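Local coordinates for Alpha/beta hydrolase fold protein (Sphaerobacter thermophilus, PDB 3R0V) that probably acts as a hydrolase of the alpha/beta hydrolase family and holds a D-malate molecule in this crystal, at residues L46-F50 with L256-T261; T209-G215 with N234-L240. One frame throughout, in Å; residues are numbered along the deposited sequence.

In the fold
From the N terminus the chain passes helix 40-46 and reaches the loop 46-50, which waits some 206 residues for its partner: only the last turn of helix 249-260 and Thr261 complete interaction 1. Interaction 2 nests inside that long loop and closes a short one of its own, its ends 19 residues apart, with strand 209-213 meeting strand 235-239 around helix 219-231. Strand 235-239 then leads on to helix 249-260, whose end returns to the first contact. Interaction 1 ties this last helix to the loop after helix 40-46; interaction 2 joins the last two strands, and the helix rests on the first of them, Phe259 on Leu210 and Leu256 on Met212.

Interaction 1: residues L46-F50 with L256-T261; sequences LAPHF and LVEFFT
Phe50 and Phe260 show how a loop and a C-terminal helix can be fitted together by a T-shaped ring pair set among aliphatic contacts from Val257, Thr261 and Phe260 CB: the edge of Phe260 is turned to the face of Phe50, with the planes at 88° and the centroids 5.9 Å apart. The far end of the Phe50 ring reaches the helix, its CZ atom touching Phe260 CB at 3.5 Å and, equally closely, the methyl CG2 of Thr261. Thr261 OG1 lies between its backbone N and carbonyl carbon (chi1 70°), which turns it back to donate a 2.8 Å hydrogen bond to Val257 O and leaves CG2 for the ring. The same carbonyl accepts Thr261 N from its opposite face, so two bonds grip it.

Val257 does most of its touching with CG2. This methyl lies over a face of the His49 imidazole, 4.1 Å from the centroid in a CH-pi contact, and also meets Phe50 CE2 and Leu46 CD2; CG1 approaches the His49 ring too. His49 ND1 is buried here without a polar partner. Deeper in, the leucines meet through methyls, Leu46 CD1 lying 4.1 Å from Leu256 CD1.

Around this contact, Phe260 stacks on Phe90 of strand 89-94 and joins Phe50 against Val26 of strand 25-29, while Leu256 and Phe259 pack on Ala115 of strand 111-117, seating helix 249-260 across the central sheet.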
ATOM      1  N   LEU A  46       1.333  -0.250  17.569  1.00 14.22           N
ATOM      2  CA  LEU A  46      -0.061   0.184  17.632  1.00 14.39           C
ATOM      3  C   LEU A  46      -0.899  -0.673  18.580  1.00 15.40           C
ATOM      4  O   LEU A  46      -1.934  -0.235  19.079  1.00 15.81           O
ATOM      5  CB  LEU A  46      -0.685   0.149  16.234  1.00 15.57           C
ATOM      6  CG  LEU A  46      -0.107   1.126  15.210  1.00 15.20           C
ATOM      7  CD1 LEU A  46      -0.740   0.874  13.854  1.00 15.55           C
ATOM      8  CD2 LEU A  46      -0.327   2.581  15.636  1.00 16.71           C
ATOM      9  N   ALA A  47      -0.445  -1.892  18.840  1.00 14.71           N
ATOM     10  CA  ALA A  47      -1.243  -2.867  19.576  1.00 14.88           C
ATOM     11  C   ALA A  47      -1.707  -2.440  20.982  1.00 16.46           C
ATOM     12  O   ALA A  47      -2.768  -2.869  21.429  1.00 17.29           O
ATOM     13  CB  ALA A  47      -0.520  -4.205  19.620  1.00 16.67           C
ATOM     14  N   PRO A  48      -0.918  -1.608  21.685  1.00 16.63           N
ATOM     15  CA  PRO A  48      -1.386  -1.104  22.983  1.00 20.84           C
ATOM     16  C   PRO A  48      -2.634  -0.227  22.862  1.00 18.52           C
ATOM     17  O   PRO A  48      -3.347  -0.054  23.852  1.00 23.67           O
ATOM     18  CB  PRO A  48      -0.201  -0.264  23.477  1.00 24.60           C
ATOM     19  CG  PRO A  48       0.984  -0.900  22.838  1.00 21.02           C
ATOM     20  CD  PRO A  48       0.505  -1.293  21.461  1.00 20.87           C
ATOM     21  N   HIS A  49      -2.893   0.304  21.668  1.00 18.00           N
ATOM     22  CA  HIS A  49      -3.983   1.252  21.450  1.00 18.40           C
ATOM     23  C   HIS A  49      -5.130   0.703  20.609  1.00 16.23           C
ATOM     24  O   HIS A  49      -6.286   1.113  20.782  1.00 17.27           O
ATOM     25  CB  HIS A  49      -3.441   2.516  20.782  1.00 21.56           C
ATOM     26  CG  HIS A  49      -2.393   3.219  21.587  1.00 25.50           C
ATOM     27  ND1 HIS A  49      -1.043   3.078  21.343  1.00 30.56           N
ATOM     28  CD2 HIS A  49      -2.499   4.055  22.646  1.00 28.29           C
ATOM     29  CE1 HIS A  49      -0.363   3.803  22.213  1.00 30.05           C
ATOM     30  NE2 HIS A  49      -1.223   4.405  23.015  1.00 34.08           N
ATOM     31  N   PHE A  50      -4.816  -0.231  19.716  1.00 13.86           N
ATOM     32  CA  PHE A  50      -5.778  -0.710  18.734  1.00 12.41           C
ATOM     33  C   PHE A  50      -5.692  -2.215  18.574  1.00 13.29           C
ATOM     34  O   PHE A  50      -4.639  -2.806  18.818  1.00 13.45           O
ATOM     35  CB  PHE A  50      -5.504  -0.062  17.377  1.00 13.69           C
ATOM     36  CG  PHE A  50      -5.498   1.429  17.423  1.00 15.04           C
ATOM     37  CD1 PHE A  50      -6.679   2.124  17.606  1.00 15.06           C
ATOM     38  CD2 PHE A  50      -4.314   2.139  17.309  1.00 21.19           C
ATOM     39  CE1 PHE A  50      -6.683   3.509  17.669  1.00 16.52           C
ATOM     40  CE2 PHE A  50      -4.312   3.518  17.366  1.00 23.98           C
ATOM     41  CZ  PHE A  50      -5.500   4.204  17.552  1.00 20.47           C
ATOM     42  N   LEU A 256      -0.377   8.199  13.815  1.00 16.08           N
ATOM     43  CA  LEU A 256      -1.570   7.380  13.653  1.00 13.35           C
ATOM     44  C   LEU A 256      -2.407   7.329  14.917  1.00 15.46           C
ATOM     45  O   LEU A 256      -3.630   7.393  14.850  1.00 16.11           O
ATOM     46  CB  LEU A 256      -1.205   5.957  13.238  1.00 15.59           C
ATOM     47  CG  LEU A 256      -0.653   5.786  11.832  1.00 13.85           C
ATOM     48  CD1 LEU A 256      -0.412   4.309  11.584  1.00 17.01           C
ATOM     49  CD2 LEU A 256      -1.611   6.345  10.781  1.00 18.38           C
ATOM     50  N   VAL A 257      -1.758   7.194  16.069  1.00 16.27           N
ATOM     51  CA  VAL A 257      -2.504   7.144  17.320  1.00 17.91           C
ATOM     52  C   VAL A 257      -3.298   8.428  17.507  1.00 17.25           C
ATOM     53  O   VAL A 257      -4.473   8.382  17.844  1.00 19.47           O
ATOM     54  CB  VAL A 257      -1.588   6.914  18.531  1.00 17.79           C
ATOM     55  CG1 VAL A 257      -2.352   7.148  19.833  1.00 23.34           C
ATOM     56  CG2 VAL A 257      -0.998   5.512  18.492  1.00 21.39           C
ATOM     57  N   GLU A 258      -2.655   9.569  17.267  1.00 16.90           N
ATOM     58  CA  GLU A 258      -3.324  10.861  17.405  1.00 19.63           C
ATOM     59  C   GLU A 258      -4.492  10.986  16.433  1.00 18.30           C
ATOM     60  O   GLU A 258      -5.586  11.418  16.806  1.00 18.02           O
ATOM     61  CB  GLU A 258      -2.323  11.994  17.168  1.00 22.70           C
ATOM     62  CG  GLU A 258      -2.799  13.373  17.623  1.00 32.74           C
ATOM     63  CD  GLU A 258      -3.806  14.013  16.682  1.00 44.75           C
ATOM     64  OE1 GLU A 258      -3.712  13.795  15.453  1.00 48.06           O
ATOM     65  OE2 GLU A 258      -4.690  14.748  17.174  1.00 47.75           O
ATOM     66  N   PHE A 259      -4.268  10.607  15.178  1.00 14.23           N
ATOM     67  CA  PHE A 259      -5.292  10.774  14.150  1.00 13.43           C
ATOM     68  C   PHE A 259      -6.484   9.838  14.353  1.00 14.80           C
ATOM     69  O   PHE A 259      -7.636  10.226  14.146  1.00 15.73           O
ATOM     70  CB  PHE A 259      -4.668  10.558  12.765  1.00 13.25           C
ATOM     71  CG  PHE A 259      -5.675  10.432  11.663  1.00 15.11           C
ATOM     72  CD1 PHE A 259      -6.414  11.526  11.242  1.00 16.49           C
ATOM     73  CD2 PHE A 259      -5.858   9.211  11.027  1.00 16.21           C
ATOM     74  CE1 PHE A 259      -7.343  11.389  10.210  1.00 17.57           C
ATOM     75  CE2 PHE A 259      -6.774   9.073  10.006  1.00 17.56           C
ATOM     76  CZ  PHE A 259      -7.522  10.163   9.606  1.00 15.41           C
ATOM     77  N   PHE A 260      -6.214   8.610  14.776  1.00 14.32           N
ATOM     78  CA  PHE A 260      -7.269   7.610  14.925  1.00 15.32           C
ATOM     79  C   PHE A 260      -8.081   7.786  16.212  1.00 18.36           C
ATOM     80  O   PHE A 260      -9.235   7.369  16.278  1.00 20.60           O
ATOM     81  CB  PHE A 260      -6.680   6.195  14.865  1.00 16.16           C
ATOM     82  CG  PHE A 260      -6.331   5.723  13.469  1.00 14.52           C
ATOM     83  CD1 PHE A 260      -6.999   6.204  12.351  1.00 15.03           C
ATOM     84  CD2 PHE A 260      -5.337   4.776  13.281  1.00 16.14           C
ATOM     85  CE1 PHE A 260      -6.679   5.742  11.076  1.00 16.48           C
ATOM     86  CE2 PHE A 260      -5.017   4.325  12.010  1.00 15.87           C
ATOM     87  CZ  PHE A 260      -5.689   4.807  10.912  1.00 15.97           C
ATOM     88  N   THR A 261      -7.477   8.393  17.228  1.00 19.66           N
ATOM     89  CA  THR A 261      -8.177   8.584  18.498  1.00 21.95           C
ATOM     90  C   THR A 261      -8.719  10.001  18.621  1.00 23.02           C
ATOM     91  O   THR A 261      -9.698  10.237  19.335  1.00 36.75           O
ATOM     92  CB  THR A 261      -7.268   8.288  19.700  1.00 26.91           C
ATOM     93  OG1 THR A 261      -6.274   9.315  19.812  1.00 29.29           O
ATOM     94  CG2 THR A 261      -6.582   6.940  19.536  1.00 30.07           C
TER

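Interaction 2: residues T209-G215 with N234-L240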
ATOM      1  N   THR A 209      -9.455  11.799   6.826  1.00 12.71           N
ATOM      2  CA  THR A 209      -8.342  11.215   6.093  1.00 12.24           C
ATOM      3  C   THR A 209      -7.038  11.919   6.446  1.00 12.62           C
ATOM      4  O   THR A 209      -7.001  13.129   6.682  1.00 15.20           O
ATOM      5  CB  THR A 209      -8.590  11.277   4.566  1.00 13.85           C
ATOM      6  OG1 THR A 209      -9.754  10.508   4.255  1.00 16.08           O
ATOM      7  CG2 THR A 209      -7.417  10.691   3.781  1.00 15.13           C
ATOM      8  N   LEU A 210      -5.970  11.133   6.494  1.00 11.32           N
ATOM      9  CA  LEU A 210      -4.627  11.630   6.774  1.00 12.26           C
ATOM     10  C   LEU A 210      -3.692  11.165   5.668  1.00 10.98           C
ATOM     11  O   LEU A 210      -3.625   9.976   5.380  1.00 12.50           O
ATOM     12  CB  LEU A 210      -4.163  11.085   8.117  1.00 13.37           C
ATOM     13  CG  LEU A 210      -2.689  11.245   8.457  1.00 20.43           C
ATOM     14  CD1 LEU A 210      -2.368  12.710   8.524  1.00 21.68           C
ATOM     15  CD2 LEU A 210      -2.374  10.567   9.774  1.00 20.68           C
ATOM     16  N   VAL A 211      -3.004  12.108   5.032  1.00 11.28           N
ATOM     17  CA  VAL A 211      -2.076  11.789   3.960  1.00 11.95           C
ATOM     18  C   VAL A 211      -0.680  12.121   4.453  1.00 12.95           C
ATOM     19  O   VAL A 211      -0.429  13.247   4.884  1.00 13.45           O
ATOM     20  CB  VAL A 211      -2.365  12.628   2.712  1.00 12.28           C
ATOM     21  CG1 VAL A 211      -1.421  12.204   1.585  1.00 16.90           C
ATOM     22  CG2 VAL A 211      -3.810  12.475   2.272  1.00 14.67           C
HETATM   23  N   MSE A 212       0.217  11.148   4.424  1.00 11.95           N
HETATM   24  CA  MSE A 212       1.556  11.334   4.978  1.00 13.69           C
HETATM   25  C   MSE A 212       2.619  11.123   3.934  1.00 13.26           C
HETATM   26  O   MSE A 212       2.480  10.281   3.052  1.00 13.66           O
HETATM   27  CB  MSE A 212       1.824  10.343   6.107  1.00 14.76           C
HETATM   28  CG  MSE A 212       1.204  10.705   7.448  1.00 18.98           C
HETATM   29 SE   MSE A 212       1.196   9.160   8.640  0.54 19.88          SE
HETATM   30  CE  MSE A 212      -0.082   8.238   7.636  1.00 10.33           C
ATOM     31  N   ASP A 213       3.697  11.889   4.053  1.00 13.24           N
ATOM     32  CA  ASP A 213       4.930  11.576   3.351  1.00 14.50           C
ATOM     33  C   ASP A 213       6.079  11.656   4.338  1.00 14.59           C
ATOM     34  O   ASP A 213       5.870  11.959   5.515  1.00 15.76           O
ATOM     35  CB  ASP A 213       5.142  12.437   2.095  1.00 15.23           C
ATOM     36  CG  ASP A 213       5.206  13.926   2.384  1.00 20.02           C
ATOM     37  OD1 ASP A 213       5.237  14.332   3.563  1.00 18.16           O
ATOM     38  OD2 ASP A 213       5.232  14.709   1.401  1.00 22.41           O
ATOM     39  N   GLY A 214       7.273  11.326   3.870  1.00 21.65           N
ATOM     40  CA  GLY A 214       8.431  11.215   4.737  1.00 23.30           C
ATOM     41  C   GLY A 214       9.477  12.256   4.398  1.00 19.14           C
ATOM     42  O   GLY A 214       9.406  12.924   3.361  1.00 18.35           O
ATOM     43  N   GLY A 215      10.455  12.395   5.278  1.00 15.45           N
ATOM     44  CA  GLY A 215      11.493  13.392   5.103  1.00 16.95           C
ATOM     45  C   GLY A 215      12.410  13.184   3.909  1.00 15.89           C
ATOM     46  O   GLY A 215      13.120  14.115   3.527  1.00 20.49           O
ATOM     47  N   ASN A 234     -12.044  16.105   3.694  1.00 15.97           N
ATOM     48  CA  ASN A 234     -11.687  16.143   5.099  1.00 19.59           C
ATOM     49  C   ASN A 234     -10.327  15.512   5.344  1.00 20.96           C
ATOM     50  O   ASN A 234     -10.210  14.536   6.090  1.00 24.54           O
ATOM     51  CB  ASN A 234     -12.787  15.495   5.939  1.00 20.62           C
ATOM     52  CG  ASN A 234     -14.159  16.102   5.655  1.00 32.44           C
ATOM     53  OD1 ASN A 234     -14.343  17.319   5.753  1.00 32.74           O
ATOM     54  ND2 ASN A 234     -15.116  15.261   5.268  1.00 26.93           N
ATOM     55  N   ALA A 235      -9.302  16.085   4.714  1.00 17.10           N
ATOM     56  CA  ALA A 235      -7.971  15.490   4.765  1.00 13.87           C
ATOM     57  C   ALA A 235      -6.909  16.445   5.256  1.00 17.66           C
ATOM     58  O   ALA A 235      -6.923  17.635   4.940  1.00 20.86           O
ATOM     59  CB  ALA A 235      -7.576  14.964   3.405  1.00 14.15           C
ATOM     60  N   ARG A 236      -5.973  15.906   6.025  1.00 14.28           N
ATOM     61  CA  ARG A 236      -4.793  16.669   6.406  1.00 15.64           C
ATOM     62  C   ARG A 236      -3.545  16.037   5.825  1.00 15.06           C
ATOM     63  O   ARG A 236      -3.536  14.852   5.468  1.00 15.99           O
ATOM     64  CB  ARG A 236      -4.661  16.742   7.917  1.00 19.35           C
ATOM     65  CG  ARG A 236      -5.720  17.601   8.585  1.00 24.59           C
ATOM     66  CD  ARG A 236      -5.433  17.696  10.068  1.00 27.92           C
ATOM     67  NE  ARG A 236      -6.480  18.399  10.800  1.00 31.16           N
ATOM     68  CZ  ARG A 236      -6.450  18.599  12.113  1.00 34.44           C
ATOM     69  NH1 ARG A 236      -5.424  18.149  12.824  1.00 27.69           N
ATOM     70  NH2 ARG A 236      -7.440  19.246  12.715  1.00 38.72           N
ATOM     71  N   TYR A 237      -2.489  16.834   5.753  1.00 16.03           N
ATOM     72  CA  TYR A 237      -1.234  16.438   5.132  1.00 14.94           C
ATOM     73  C   TYR A 237      -0.108  16.579   6.150  1.00 13.80           C
ATOM     74  O   TYR A 237       0.165  17.681   6.630  1.00 15.63           O
ATOM     75  CB  TYR A 237      -0.992  17.339   3.908  1.00 15.00           C
ATOM     76  CG  TYR A 237       0.368  17.254   3.258  1.00 16.84           C
ATOM     77  CD1 TYR A 237       1.121  16.079   3.271  1.00 18.73           C
ATOM     78  CD2 TYR A 237       0.905  18.367   2.620  1.00 16.99           C
ATOM     79  CE1 TYR A 237       2.374  16.029   2.664  1.00 17.85           C
ATOM     80  CE2 TYR A 237       2.139  18.326   2.020  1.00 19.38           C
ATOM     81  CZ  TYR A 237       2.874  17.159   2.038  1.00 15.36           C
ATOM     82  OH  TYR A 237       4.114  17.136   1.430  1.00 19.16           O
ATOM     83  N   VAL A 238       0.541  15.469   6.487  1.00 11.96           N
ATOM     84  CA  VAL A 238       1.623  15.472   7.462  1.00 13.12           C
ATOM     85  C   VAL A 238       2.907  14.967   6.823  1.00 13.15           C
ATOM     86  O   VAL A 238       2.908  13.949   6.119  1.00 14.66           O
ATOM     87  CB  VAL A 238       1.290  14.572   8.683  1.00 13.97           C
ATOM     88  CG1 VAL A 238       2.477  14.476   9.645  1.00 15.58           C
ATOM     89  CG2 VAL A 238       0.061  15.079   9.402  1.00 18.98           C
ATOM     90  N   THR A 239       4.008  15.671   7.071  1.00 11.11           N
ATOM     91  CA  THR A 239       5.329  15.167   6.697  1.00 12.19           C
ATOM     92  C   THR A 239       5.995  14.612   7.950  1.00 12.08           C
ATOM     93  O   THR A 239       6.158  15.318   8.949  1.00 12.45           O
ATOM     94  CB  THR A 239       6.226  16.268   6.093  1.00 13.67           C
ATOM     95  OG1 THR A 239       5.591  16.805   4.927  1.00 15.45           O
ATOM     96  CG2 THR A 239       7.593  15.709   5.729  1.00 13.29           C
ATOM     97  N   LEU A 240       6.358  13.337   7.907  1.00 13.33           N
ATOM     98  CA  LEU A 240       6.935  12.675   9.070  1.00 12.66           C
ATOM     99  C   LEU A 240       8.346  13.148   9.364  1.00 13.75           C
ATOM    100  O   LEU A 240       8.993  13.755   8.504  1.00 15.57           O
ATOM    101  CB  LEU A 240       6.916  11.165   8.883  1.00 13.96           C
ATOM    102  CG  LEU A 240       5.539  10.555   8.644  1.00 14.41           C
ATOM    103  CD1 LEU A 240       5.722   9.051   8.477  1.00 17.60           C
ATOM    104  CD2 LEU A 240       4.576  10.860   9.782  1.00 15.07           C
TER
HETATM  105  O   HOH W   1       6.977  16.790   2.532  1.00 23.98           O
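Thr209-Asp213 and Ala235-Thr239 pair in parallel as the two strands of a beta-alpha-beta unit whose crossover is helix 219-231, a worked example of how the alpha/beta hydrolase sheet ends, with 235-239 as its edge strand. Six backbone hydrogen bonds form the ladder, from Thr209 N to Asn234 O at one end to Leu240 N donating to Asp213 O, 2.8 Å away, at the other. On its other side strand 209-213 bonds to strand 111-117.

Apolar contacts gather on the face that meets helix 249-260. Leu210 CD1 comes within 3.5 Å of Val238 CG2, while selenomethionine Met212 runs beside Val238 and places its SE 4.0 Å from Leu240 CD2.

Polar contacts occupy the other face, toward helix 219-231, where Val211 and Tyr237 both lean on Ala225. Tyr237 carries CG anti to its own N (chi1 170°), which sends the ring along the strand to Asp213. There Tyr237 OH donates to Asp213 OD2 at 2.7 Å, on the syn side and 27° out of the carboxylate plane. A water donates both to this OD2 and to Thr239 OG1, the latter 2.8 Å from the water oxygen.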